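Cytochrome P450 (Picrophilus torridus, PDB 2RFB) binds heme b through a thiolate-ligated iron and probably acts as a monooxygenase, adding one oxygen atom from molecular oxygen to a substrate. Local coordinates at residues I45-M50 / I179-L184; E57-S62 / M294-P299. All coordinates share one frame; numbering follows the deposited sequence.

Interaction 1. Residues I45-M50 / I179-L184. With HEM (protoporphyrin IX containing Fe), chain G; SO4 (sulfate ion), chain F.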
ATOM      1  N   ILE A  45     -12.370  -3.406  -3.746  1.00 77.61           N
ATOM      2  CA  ILE A  45     -12.983  -4.748  -3.844  1.00 74.86           C
ATOM      3  C   ILE A  45     -12.611  -5.676  -2.677  1.00 73.02           C
ATOM      4  O   ILE A  45     -11.703  -5.385  -1.888  1.00 72.56           O
ATOM      5  CB  ILE A  45     -12.537  -5.444  -5.138  1.00 75.73           C
ATOM      6  CG1 ILE A  45     -11.011  -5.645  -5.128  1.00 75.70           C
ATOM      7  CG2 ILE A  45     -13.077  -4.688  -6.375  1.00 75.74           C
ATOM      8  CD1 ILE A  45     -10.352  -5.404  -6.472  1.00 80.41           C
ATOM      9  N   SER A  46     -13.274  -6.829  -2.605  1.00 70.73           N
ATOM     10  CA  SER A  46     -13.047  -7.800  -1.534  1.00 68.86           C
ATOM     11  C   SER A  46     -13.230  -7.194  -0.144  1.00 68.23           C
ATOM     12  O   SER A  46     -14.124  -6.379   0.061  1.00 68.55           O
ATOM     13  CB  SER A  46     -11.676  -8.473  -1.641  1.00 68.65           C
ATOM     14  OG  SER A  46     -11.480  -9.326  -0.513  1.00 67.15           O
ATOM     15  N   PHE A  47     -12.392  -7.590   0.809  1.00 66.84           N
ATOM     16  CA  PHE A  47     -12.695  -7.308   2.189  1.00 66.03           C
ATOM     17  C   PHE A  47     -12.390  -5.884   2.642  1.00 66.60           C
ATOM     18  O   PHE A  47     -12.789  -5.492   3.745  1.00 67.22           O
ATOM     19  CB  PHE A  47     -12.130  -8.387   3.137  1.00 65.50           C
ATOM     20  CG  PHE A  47     -10.620  -8.494   3.147  1.00 63.38           C
ATOM     21  CD1 PHE A  47      -9.838  -7.595   3.880  1.00 60.36           C
ATOM     22  CD2 PHE A  47      -9.983  -9.503   2.455  1.00 60.14           C
ATOM     23  CE1 PHE A  47      -8.432  -7.678   3.875  1.00 60.24           C
ATOM     24  CE2 PHE A  47      -8.564  -9.597   2.467  1.00 61.75           C
ATOM     25  CZ  PHE A  47      -7.803  -8.688   3.174  1.00 60.89           C
ATOM     26  N   ILE A  48     -11.728  -5.098   1.801  1.00 67.15           N
ATOM     27  CA  ILE A  48     -11.514  -3.689   2.113  1.00 67.88           C
ATOM     28  C   ILE A  48     -12.814  -2.902   2.245  1.00 68.83           C
ATOM     29  O   ILE A  48     -12.868  -1.940   3.000  1.00 68.64           O
ATOM     30  CB  ILE A  48     -10.477  -2.972   1.148  1.00 68.51           C
ATOM     31  CG1 ILE A  48      -9.802  -1.786   1.852  1.00 67.09           C
ATOM     32  CG2 ILE A  48     -11.076  -2.613  -0.269  1.00 67.42           C
ATOM     33  CD1 ILE A  48      -8.552  -1.220   1.064  1.00 67.91           C
ATOM     34  N   THR A  49     -13.857  -3.307   1.530  1.00 69.60           N
ATOM     35  CA  THR A  49     -15.089  -2.557   1.548  1.00 71.31           C
ATOM     36  C   THR A  49     -16.141  -3.221   2.452  1.00 72.18           C
ATOM     37  O   THR A  49     -17.338  -2.912   2.353  1.00 72.54           O
ATOM     38  CB  THR A  49     -15.641  -2.348   0.117  1.00 71.66           C
ATOM     39  OG1 THR A  49     -15.858  -3.610  -0.506  1.00 74.67           O
ATOM     40  CG2 THR A  49     -14.651  -1.596  -0.751  1.00 72.20           C
ATOM     41  N   MET A  50     -15.702  -4.108   3.355  1.00 72.28           N
ATOM     42  CA  MET A  50     -16.627  -4.840   4.229  1.00 72.56           C
ATOM     43  C   MET A  50     -16.560  -4.376   5.661  1.00 72.05           C
ATOM     44  O   MET A  50     -15.489  -4.053   6.150  1.00 73.76           O
ATOM     45  CB  MET A  50     -16.283  -6.310   4.233  1.00 72.08           C
ATOM     46  CG  MET A  50     -16.693  -7.034   2.993  1.00 73.07           C
ATOM     47  SD  MET A  50     -15.945  -8.656   3.078  1.00 76.17           S
ATOM     48  CE  MET A  50     -16.152  -9.171   1.349  1.00 74.10           C
ATOM     49  N   ILE A 179     -10.725 -14.781  -6.467  1.00 62.81           N
ATOM     50  CA  ILE A 179      -9.993 -13.923  -7.410  1.00 62.75           C
ATOM     51  C   ILE A 179      -9.865 -12.516  -6.846  1.00 63.33           C
ATOM     52  O   ILE A 179      -8.752 -11.936  -6.816  1.00 62.86           O
ATOM     53  CB  ILE A 179     -10.659 -13.806  -8.777  1.00 63.04           C
ATOM     54  CG1 ILE A 179     -11.082 -15.178  -9.334  1.00 63.97           C
ATOM     55  CG2 ILE A 179      -9.767 -12.999  -9.757  1.00 62.00           C
ATOM     56  CD1 ILE A 179      -9.977 -16.063  -9.823  1.00 64.57           C
ATOM     57  N   LYS A 180     -10.992 -11.974  -6.374  1.00 63.45           N
ATOM     58  CA  LYS A 180     -10.987 -10.609  -5.886  1.00 64.27           C
ATOM     59  C   LYS A 180     -10.025 -10.478  -4.701  1.00 64.47           C
ATOM     60  O   LYS A 180      -9.333  -9.453  -4.579  1.00 65.47           O
ATOM     61  CB  LYS A 180     -12.389 -10.115  -5.513  1.00 64.60           C
ATOM     62  CG  LYS A 180     -13.395 -10.041  -6.662  1.00 64.17           C
ATOM     63  CD  LYS A 180     -12.906  -9.227  -7.868  1.00 67.19           C
ATOM     64  CE  LYS A 180     -13.973  -9.163  -8.989  1.00 67.01           C
ATOM     65  NZ  LYS A 180     -15.371  -9.360  -8.452  1.00 68.43           N
ATOM     66  N   TYR A 181      -9.941 -11.520  -3.872  1.00 63.68           N
ATOM     67  CA  TYR A 181      -9.044 -11.536  -2.691  1.00 64.02           C
ATOM     68  C   TYR A 181      -7.609 -11.328  -3.139  1.00 63.91           C
ATOM     69  O   TYR A 181      -6.912 -10.448  -2.645  1.00 63.81           O
ATOM     70  CB  TYR A 181      -9.158 -12.888  -1.921  1.00 64.15           C
ATOM     71  CG  TYR A 181      -8.764 -12.862  -0.438  1.00 64.11           C
ATOM     72  CD1 TYR A 181      -9.728 -13.058   0.573  1.00 63.98           C
ATOM     73  CD2 TYR A 181      -7.439 -12.687  -0.050  1.00 64.55           C
ATOM     74  CE1 TYR A 181      -9.368 -13.052   1.920  1.00 63.62           C
ATOM     75  CE2 TYR A 181      -7.062 -12.685   1.318  1.00 64.28           C
ATOM     76  CZ  TYR A 181      -8.027 -12.860   2.283  1.00 64.45           C
ATOM     77  OH  TYR A 181      -7.651 -12.860   3.605  1.00 64.19           O
ATOM     78  N   ILE A 182      -7.196 -12.139  -4.106  1.00 63.98           N
ATOM     79  CA  ILE A 182      -5.884 -12.032  -4.737  1.00 64.26           C
ATOM     80  C   ILE A 182      -5.725 -10.679  -5.404  1.00 64.60           C
ATOM     81  O   ILE A 182      -4.726 -10.005  -5.193  1.00 65.03           O
ATOM     82  CB  ILE A 182      -5.731 -13.186  -5.723  1.00 64.99           C
ATOM     83  CG1 ILE A 182      -5.490 -14.476  -4.937  1.00 65.12           C
ATOM     84  CG2 ILE A 182      -4.664 -12.945  -6.792  1.00 64.37           C
ATOM     85  CD1 ILE A 182      -5.819 -15.674  -5.758  1.00 68.26           C
ATOM     86  N   MET A 183      -6.733 -10.241  -6.147  1.00 64.77           N
ATOM     87  CA  MET A 183      -6.687  -8.906  -6.722  1.00 65.70           C
ATOM     88  C   MET A 183      -6.451  -7.809  -5.693  1.00 65.80           C
ATOM     89  O   MET A 183      -5.692  -6.884  -5.938  1.00 65.83           O
ATOM     90  CB  MET A 183      -7.935  -8.622  -7.531  1.00 64.50           C
ATOM     91  CG  MET A 183      -7.909  -9.273  -8.858  1.00 63.61           C
ATOM     92  SD  MET A 183      -9.454  -8.996  -9.712  1.00 69.00           S
ATOM     93  CE  MET A 183      -9.324  -7.257 -10.106  1.00 67.17           C
ATOM     94  N   LEU A 184      -7.088  -7.910  -4.532  1.00 66.99           N
ATOM     95  CA  LEU A 184      -6.910  -6.898  -3.492  1.00 67.17           C
ATOM     96  C   LEU A 184      -5.520  -6.937  -2.963  1.00 67.81           C
ATOM     97  O   LEU A 184      -4.947  -5.899  -2.732  1.00 69.99           O
ATOM     98  CB  LEU A 184      -7.900  -7.074  -2.344  1.00 67.32           C
ATOM     99  CG  LEU A 184      -7.740  -6.232  -1.081  1.00 67.07           C
ATOM    100  CD1 LEU A 184      -7.785  -4.753  -1.425  1.00 66.11           C
ATOM    101  CD2 LEU A 184      -8.859  -6.595  -0.067  1.00 67.07           C
TER
HETATM  102  CHA HEM G 410      -5.125  -1.592   3.700  1.00 67.06           C
HETATM  103  CHB HEM G 410      -1.706   1.900   3.059  1.00 69.42           C
HETATM  104  CHC HEM G 410       1.289  -1.644   1.324  1.00 68.33           C
HETATM  105  CHD HEM G 410      -2.298  -4.954   1.283  1.00 66.96           C
HETATM  106  C1A HEM G 410      -4.435  -0.367   3.706  1.00 67.66           C
HETATM  107  C2A HEM G 410      -4.933   0.872   4.256  1.00 69.28           C
HETATM  108  C3A HEM G 410      -3.960   1.820   4.062  1.00 68.04           C
HETATM  109  C4A HEM G 410      -2.871   1.170   3.428  1.00 66.90           C
HETATM  110  CMA HEM G 410      -3.872   3.390   4.420  1.00 60.80           C
HETATM  111  CAA HEM G 410      -6.336   1.041   4.937  1.00 66.63           C
HETATM  112  CBA HEM G 410      -7.440   1.450   3.928  1.00 65.95           C
HETATM  113  CGA HEM G 410      -8.659   1.683   4.776  1.00 68.71           C
HETATM  114  O1A HEM G 410      -8.558   1.780   6.054  1.00 68.48           O
HETATM  115  O2A HEM G 410      -9.744   1.779   4.168  1.00 68.71           O
HETATM  116  C1B HEM G 410      -0.571   1.234   2.553  1.00 69.69           C
HETATM  117  C2B HEM G 410       0.758   1.773   2.391  1.00 70.27           C
HETATM  118  C3B HEM G 410       1.507   0.730   1.902  1.00 71.29           C
HETATM  119  C4B HEM G 410       0.692  -0.417   1.771  1.00 69.01           C
HETATM  120  CMB HEM G 410       1.115   3.283   2.750  1.00 66.08           C
HETATM  121  CAB HEM G 410       3.019   0.460   1.426  1.00 71.76           C
HETATM  122  CBB HEM G 410       4.134   1.256   1.822  1.00 75.81           C
HETATM  123  C1C HEM G 410       0.684  -2.945   1.205  1.00 68.52           C
HETATM  124  C2C HEM G 410       1.197  -4.279   0.815  1.00 69.16           C
HETATM  125  C3C HEM G 410       0.145  -5.135   0.815  1.00 67.58           C
HETATM  126  C4C HEM G 410      -1.016  -4.414   1.154  1.00 64.98           C
HETATM  127  CMC HEM G 410       2.661  -4.785   0.432  1.00 64.27           C
HETATM  128  CAC HEM G 410       0.164  -6.687   0.518  1.00 68.13           C
HETATM  129  CBC HEM G 410      -0.641  -7.255  -0.399  1.00 71.68           C
HETATM  130  C1D HEM G 410      -3.399  -4.327   1.954  1.00 65.90           C
HETATM  131  C2D HEM G 410      -4.687  -4.930   2.208  1.00 66.09           C
HETATM  132  C3D HEM G 410      -5.516  -3.849   2.924  1.00 67.48           C
HETATM  133  C4D HEM G 410      -4.654  -2.745   3.059  1.00 68.18           C
HETATM  134  CMD HEM G 410      -5.199  -6.351   1.806  1.00 64.98           C
HETATM  135  CAD HEM G 410      -6.984  -3.827   3.471  1.00 66.98           C
HETATM  136  CBD HEM G 410      -6.965  -4.464   4.878  1.00 65.85           C
HETATM  137  CGD HEM G 410      -8.345  -4.494   5.454  1.00 66.13           C
HETATM  138  O1D HEM G 410      -9.237  -3.774   4.900  1.00 69.00           O
HETATM  139  O2D HEM G 410      -8.566  -5.237   6.457  1.00 64.53           O
HETATM  140  NA  HEM G 410      -3.142  -0.159   3.213  1.00 66.60           N
HETATM  141  NB  HEM G 410      -0.574  -0.144   2.183  1.00 68.85           N
HETATM  142  NC  HEM G 410      -0.687  -3.112   1.411  1.00 68.05           N
HETATM  143  ND  HEM G 410      -3.415  -3.012   2.476  1.00 67.06           N
HETATM  144 FE   HEM G 410      -1.918  -1.729   2.496  1.00 66.12          FE
HETATM  145  S   SO4 F 920     -16.146  -7.313  -4.641  1.00 90.67           S
HETATM  146  O1  SO4 F 920     -16.543  -6.351  -3.602  1.00 92.00           O
HETATM  147  O2  SO4 F 920     -15.371  -6.682  -5.704  1.00 90.72           O
HETATM  148  O3  SO4 F 920     -15.354  -8.378  -3.999  1.00 91.24           O
HETATM  149  O4  SO4 F 920     -17.361  -7.864  -5.245  1.00 91.38           O

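Interaction 2. Residues E57-S62 / M294-P299. With HEM (protoporphyrin IX containing Fe), chain G.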
ATOM      1  N   GLU A  57     -13.859 -12.296   9.163  1.00 69.94           N
ATOM      2  CA  GLU A  57     -13.930 -13.615   8.570  1.00 70.29           C
ATOM      3  C   GLU A  57     -13.038 -13.650   7.344  1.00 68.92           C
ATOM      4  O   GLU A  57     -12.204 -14.533   7.221  1.00 69.50           O
ATOM      5  CB  GLU A  57     -15.376 -14.014   8.231  1.00 69.96           C
ATOM      6  CG  GLU A  57     -16.284 -14.146   9.441  1.00 71.70           C
ATOM      7  CD  GLU A  57     -17.696 -14.644   9.104  1.00 72.75           C
ATOM      8  OE1 GLU A  57     -17.850 -15.307   8.042  1.00 77.02           O
ATOM      9  OE2 GLU A  57     -18.635 -14.400   9.917  1.00 72.33           O
ATOM     10  N   PHE A  58     -13.188 -12.672   6.463  1.00 67.73           N
ATOM     11  CA  PHE A  58     -12.338 -12.590   5.269  1.00 66.21           C
ATOM     12  C   PHE A  58     -10.880 -12.344   5.617  1.00 66.21           C
ATOM     13  O   PHE A  58     -10.031 -13.097   5.200  1.00 66.96           O
ATOM     14  CB  PHE A  58     -12.852 -11.533   4.298  1.00 64.95           C
ATOM     15  CG  PHE A  58     -13.950 -12.019   3.409  1.00 63.90           C
ATOM     16  CD1 PHE A  58     -15.283 -11.981   3.832  1.00 63.96           C
ATOM     17  CD2 PHE A  58     -13.674 -12.509   2.148  1.00 60.43           C
ATOM     18  CE1 PHE A  58     -16.318 -12.442   3.009  1.00 62.64           C
ATOM     19  CE2 PHE A  58     -14.705 -12.968   1.316  1.00 60.45           C
ATOM     20  CZ  PHE A  58     -16.023 -12.936   1.745  1.00 61.87           C
ATOM     21  N   ARG A  59     -10.575 -11.317   6.402  1.00 65.59           N
ATOM     22  CA  ARG A  59      -9.156 -11.027   6.705  1.00 65.20           C
ATOM     23  C   ARG A  59      -8.388 -12.185   7.412  1.00 65.26           C
ATOM     24  O   ARG A  59      -7.201 -12.371   7.142  1.00 65.45           O
ATOM     25  CB  ARG A  59      -9.021  -9.676   7.434  1.00 63.95           C
ATOM     26  CG  ARG A  59      -7.605  -9.210   7.681  1.00 63.64           C
ATOM     27  CD  ARG A  59      -7.617  -7.920   8.497  1.00 65.23           C
ATOM     28  NE  ARG A  59      -6.296  -7.521   8.992  1.00 66.01           N
ATOM     29  CZ  ARG A  59      -5.734  -6.324   8.814  1.00 66.10           C
ATOM     30  NH1 ARG A  59      -6.355  -5.355   8.135  1.00 63.22           N
ATOM     31  NH2 ARG A  59      -4.539  -6.084   9.344  1.00 64.34           N
ATOM     32  N   ASP A  60      -9.059 -12.966   8.270  1.00 65.47           N
ATOM     33  CA  ASP A  60      -8.403 -14.081   9.014  1.00 66.53           C
ATOM     34  C   ASP A  60      -7.805 -15.187   8.108  1.00 67.14           C
ATOM     35  O   ASP A  60      -6.802 -15.833   8.454  1.00 67.28           O
ATOM     36  CB  ASP A  60      -9.355 -14.743  10.042  1.00 66.10           C
ATOM     37  CG  ASP A  60      -9.641 -13.855  11.293  1.00 68.67           C
ATOM     38  OD1 ASP A  60     -10.616 -14.164  12.028  1.00 71.84           O
ATOM     39  OD2 ASP A  60      -8.914 -12.868  11.566  1.00 70.80           O
ATOM     40  N   ILE A  61      -8.442 -15.411   6.959  1.00 67.05           N
ATOM     41  CA  ILE A  61      -7.964 -16.387   6.009  1.00 66.44           C
ATOM     42  C   ILE A  61      -6.486 -16.153   5.699  1.00 67.28           C
ATOM     43  O   ILE A  61      -5.739 -17.102   5.617  1.00 67.91           O
ATOM     44  CB  ILE A  61      -8.828 -16.365   4.723  1.00 67.11           C
ATOM     45  CG1 ILE A  61     -10.286 -16.733   5.069  1.00 65.40           C
ATOM     46  CG2 ILE A  61      -8.209 -17.225   3.592  1.00 63.76           C
ATOM     47  CD1 ILE A  61     -11.317 -16.360   3.982  1.00 65.63           C
ATOM     48  N   SER A  62      -6.051 -14.905   5.574  1.00 67.64           N
ATOM     49  CA  SER A  62      -4.656 -14.648   5.188  1.00 68.11           C
ATOM     50  C   SER A  62      -3.804 -13.968   6.272  1.00 68.90           C
ATOM     51  O   SER A  62      -2.558 -13.964   6.186  1.00 68.91           O
ATOM     52  CB  SER A  62      -4.598 -13.790   3.924  1.00 68.05           C
ATOM     53  OG  SER A  62      -5.131 -12.513   4.165  1.00 65.65           O
ATOM     54  N   MET A 294      -6.450  -1.537   9.418  1.00 67.38           N
ATOM     55  CA  MET A 294      -5.024  -1.257   9.356  1.00 68.03           C
ATOM     56  C   MET A 294      -4.357  -2.203   8.324  1.00 66.05           C
ATOM     57  O   MET A 294      -4.580  -3.421   8.352  1.00 64.92           O
ATOM     58  CB  MET A 294      -4.363  -1.431  10.742  1.00 68.09           C
ATOM     59  CG  MET A 294      -3.076  -0.626  10.765  1.00 70.24           C
ATOM     60  SD  MET A 294      -2.327  -0.337  12.352  1.00 70.78           S
ATOM     61  CE  MET A 294      -1.821  -1.979  12.928  1.00 65.59           C
ATOM     62  N   CYS A 295      -3.538  -1.635   7.448  1.00 65.71           N
ATOM     63  CA  CYS A 295      -2.863  -2.349   6.323  1.00 65.85           C
ATOM     64  C   CYS A 295      -2.421  -3.768   6.658  1.00 65.99           C
ATOM     65  O   CYS A 295      -1.558  -3.962   7.508  1.00 66.65           O
ATOM     66  CB  CYS A 295      -1.617  -1.586   5.830  1.00 65.87           C
ATOM     67  SG  CYS A 295      -0.744  -2.352   4.408  1.00 65.15           S
ATOM     68  N   LEU A 296      -3.030  -4.728   5.980  1.00 65.71           N
ATOM     69  CA  LEU A 296      -2.665  -6.103   6.068  1.00 67.63           C
ATOM     70  C   LEU A 296      -1.207  -6.315   5.641  1.00 68.33           C
ATOM     71  O   LEU A 296      -0.520  -7.138   6.240  1.00 69.29           O
ATOM     72  CB  LEU A 296      -3.618  -6.942   5.203  1.00 67.31           C
ATOM     73  CG  LEU A 296      -3.328  -8.436   5.166  1.00 68.72           C
ATOM     74  CD1 LEU A 296      -3.226  -8.977   6.574  1.00 68.19           C
ATOM     75  CD2 LEU A 296      -4.402  -9.211   4.414  1.00 68.25           C
ATOM     76  N   GLY A 297      -0.737  -5.587   4.633  1.00 68.39           N
ATOM     77  CA  GLY A 297       0.634  -5.764   4.136  1.00 69.37           C
ATOM     78  C   GLY A 297       1.732  -4.922   4.790  1.00 70.35           C
ATOM     79  O   GLY A 297       2.863  -4.867   4.296  1.00 71.38           O
ATOM     80  N   ALA A 298       1.425  -4.257   5.899  1.00 70.20           N
ATOM     81  CA  ALA A 298       2.408  -3.390   6.542  1.00 69.57           C
ATOM     82  C   ALA A 298       3.754  -4.069   6.870  1.00 69.31           C
ATOM     83  O   ALA A 298       4.784  -3.471   6.598  1.00 70.36           O
ATOM     84  CB  ALA A 298       1.800  -2.667   7.801  1.00 68.61           C
ATOM     85  N   PRO A 299       3.770  -5.260   7.543  1.00 69.18           N
ATOM     86  CA  PRO A 299       5.048  -5.986   7.716  1.00 68.03           C
ATOM     87  C   PRO A 299       5.756  -6.329   6.426  1.00 67.93           C
ATOM     88  O   PRO A 299       6.962  -6.254   6.383  1.00 69.00           O
ATOM     89  CB  PRO A 299       4.640  -7.278   8.437  1.00 66.88           C
ATOM     90  CG  PRO A 299       3.442  -6.917   9.144  1.00 68.00           C
ATOM     91  CD  PRO A 299       2.689  -5.937   8.292  1.00 68.85           C
TER
HETATM   92  CHA HEM G 410      -5.125  -1.592   3.700  1.00 67.06           C
HETATM   93  CHB HEM G 410      -1.706   1.900   3.059  1.00 69.42           C
HETATM   94  CHC HEM G 410       1.289  -1.644   1.324  1.00 68.33           C
HETATM   95  CHD HEM G 410      -2.298  -4.954   1.283  1.00 66.96           C
HETATM   96  C1A HEM G 410      -4.435  -0.367   3.706  1.00 67.66           C
HETATM   97  C2A HEM G 410      -4.933   0.872   4.256  1.00 69.28           C
HETATM   98  C3A HEM G 410      -3.960   1.820   4.062  1.00 68.04           C
HETATM   99  C4A HEM G 410      -2.871   1.170   3.428  1.00 66.90           C
HETATM  100  CMA HEM G 410      -3.872   3.390   4.420  1.00 60.80           C
HETATM  101  CAA HEM G 410      -6.336   1.041   4.937  1.00 66.63           C
HETATM  102  CBA HEM G 410      -7.440   1.450   3.928  1.00 65.95           C
HETATM  103  CGA HEM G 410      -8.659   1.683   4.776  1.00 68.71           C
HETATM  104  O1A HEM G 410      -8.558   1.780   6.054  1.00 68.48           O
HETATM  105  O2A HEM G 410      -9.744   1.779   4.168  1.00 68.71           O
HETATM  106  C1B HEM G 410      -0.571   1.234   2.553  1.00 69.69           C
HETATM  107  C2B HEM G 410       0.758   1.773   2.391  1.00 70.27           C
HETATM  108  C3B HEM G 410       1.507   0.730   1.902  1.00 71.29           C
HETATM  109  C4B HEM G 410       0.692  -0.417   1.771  1.00 69.01           C
HETATM  110  CMB HEM G 410       1.115   3.283   2.750  1.00 66.08           C
HETATM  111  CAB HEM G 410       3.019   0.460   1.426  1.00 71.76           C
HETATM  112  CBB HEM G 410       4.134   1.256   1.822  1.00 75.81           C
HETATM  113  C1C HEM G 410       0.684  -2.945   1.205  1.00 68.52           C
HETATM  114  C2C HEM G 410       1.197  -4.279   0.815  1.00 69.16           C
HETATM  115  C3C HEM G 410       0.145  -5.135   0.815  1.00 67.58           C
HETATM  116  C4C HEM G 410      -1.016  -4.414   1.154  1.00 64.98           C
HETATM  117  CMC HEM G 410       2.661  -4.785   0.432  1.00 64.27           C
HETATM  118  CAC HEM G 410       0.164  -6.687   0.518  1.00 68.13           C
HETATM  119  CBC HEM G 410      -0.641  -7.255  -0.399  1.00 71.68           C
HETATM  120  C1D HEM G 410      -3.399  -4.327   1.954  1.00 65.90           C
HETATM  121  C2D HEM G 410      -4.687  -4.930   2.208  1.00 66.09           C
HETATM  122  C3D HEM G 410      -5.516  -3.849   2.924  1.00 67.48           C
HETATM  123  C4D HEM G 410      -4.654  -2.745   3.059  1.00 68.18           C
HETATM  124  CMD HEM G 410      -5.199  -6.351   1.806  1.00 64.98           C
HETATM  125  CAD HEM G 410      -6.984  -3.827   3.471  1.00 66.98           C
HETATM  126  CBD HEM G 410      -6.965  -4.464   4.878  1.00 65.85           C
HETATM  127  CGD HEM G 410      -8.345  -4.494   5.454  1.00 66.13           C
HETATM  128  O1D HEM G 410      -9.237  -3.774   4.900  1.00 69.00           O
HETATM  129  O2D HEM G 410      -8.566  -5.237   6.457  1.00 64.53           O
HETATM  130  NA  HEM G 410      -3.142  -0.159   3.213  1.00 66.60           N
HETATM  131  NB  HEM G 410      -0.574  -0.144   2.183  1.00 68.85           N
HETATM  132  NC  HEM G 410      -0.687  -3.112   1.411  1.00 68.05           N
HETATM  133  ND  HEM G 410      -3.415  -3.012   2.476  1.00 67.06           N
HETATM  134 FE   HEM G 410      -1.918  -1.729   2.496  1.00 66.12          FE

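Interaction 1. Residues I45-M50 / I179-L184
In the loop that leads into helix 52-66, where it lines the heme pocket, Phe47 packs against Tyr181 and Leu184 of helix 175-206. No hydrogen bond joins the two segments; the contact is mostly apolar packing. Leu184 CD2 stands over the middle of one Phe47 face, 3.8 Å from the ring centroid and 5° off the normal. Phe47 CG sits between its own N and carbonyl carbon (chi1 64°), which turns the ring toward the heme, where CE1 comes 3.6 Å from HEM CGD, at the ring edge. Ile48 CA lies 3.6 Å from HEM O1D. Phe47 CE2 lies over the rim of the Tyr181 ring, 3.3 Å from CZ, with the two planes inclined at 57°. Tyr181 OH turns to Ser62. Replacing Phe47 by alanine would probably open a gap between Tyr181 and the propionate and leave Leu184 CD2 without its ring. Ile45 CD1 touches Met183 CB at 4.2 Å, the two side chains crossing at about a right angle, and Ser46 N bonds O3 of a sulfate (2.9 Å), probably from the crystallisation liquor. Such a loop packed on a long helix beside a propionate is part of the cytochrome P450 heme pocket.

Interaction 2. Residues E57-S62 / M294-P299
Arg59 and Leu296 mark the closest approach of the two backbones, with CA atoms 8.2 Å apart, as helix 52-66 passes the type I turn that runs from Cys295 to Ala298. Side chains bridge that gap. Arg59 leaves its helix with CG anti to the backbone N (chi1 -174°) and stays extended as far as NE, which carries the guanidinium to the carbonyl of Met294. Both end nitrogens grip that one oxygen. Arg59 NH1 lies 2.6 Å from Met294 O, the straighter bond of the two. Arg59 NH2 lies 2.8 Å from Met294 O. The oxygen lies in the guanidinium plane, though both donors are tilted from the carbonyl plane. NH1 also donates to HEM O2D at 2.8 Å, again at the edge of the group, so one nitrogen serves loop and heme propionate together and probably offsets the propionate's charge. Three bonds should thus hold the guanidinium against turning. Leu296 covers one face, its CB 4.2 Å above the plane, and runs past Arg59 in the opposite direction. One of its methyls, CD2, meets Ser62 OG at 3.4 Å, a hydroxyl whose polar partner is Tyr181. The next residue back, Cys295, turns away from helix 52-66 and binds the heme iron through SG at 2.3 Å. Gly297, at the N-cap of helix 298-315, brings CA to 3.4 Å from HEM C3C, where a CB would clash. This is the cysteine-ligand loop of the cytochrome P450 fold, with an arginine from helix 52-66 tying it to a heme propionate.

How the interactions relate
From the N terminus, the chain passes through 45-50 and directly on into 57-62 on helix 52-66, so the first halves of both contacts are neighbours. Interaction 1 closes a largely helical loop when 179-184 returns; interaction 2 waits until 294-299, closing a longer one. The segments alternate, so the two closures cross. They touch as well: Tyr181 OH lies 2.6 Å from Ser62 OG and 2.9 Å from Phe58 O, both probable hydrogen bonds, while Phe47 and Phe58 pack together. Helix 52-66 is thereby linked to helix 175-206 and to the start of helix 298-315, and both contacts reach the same heme propionate, that of CGD.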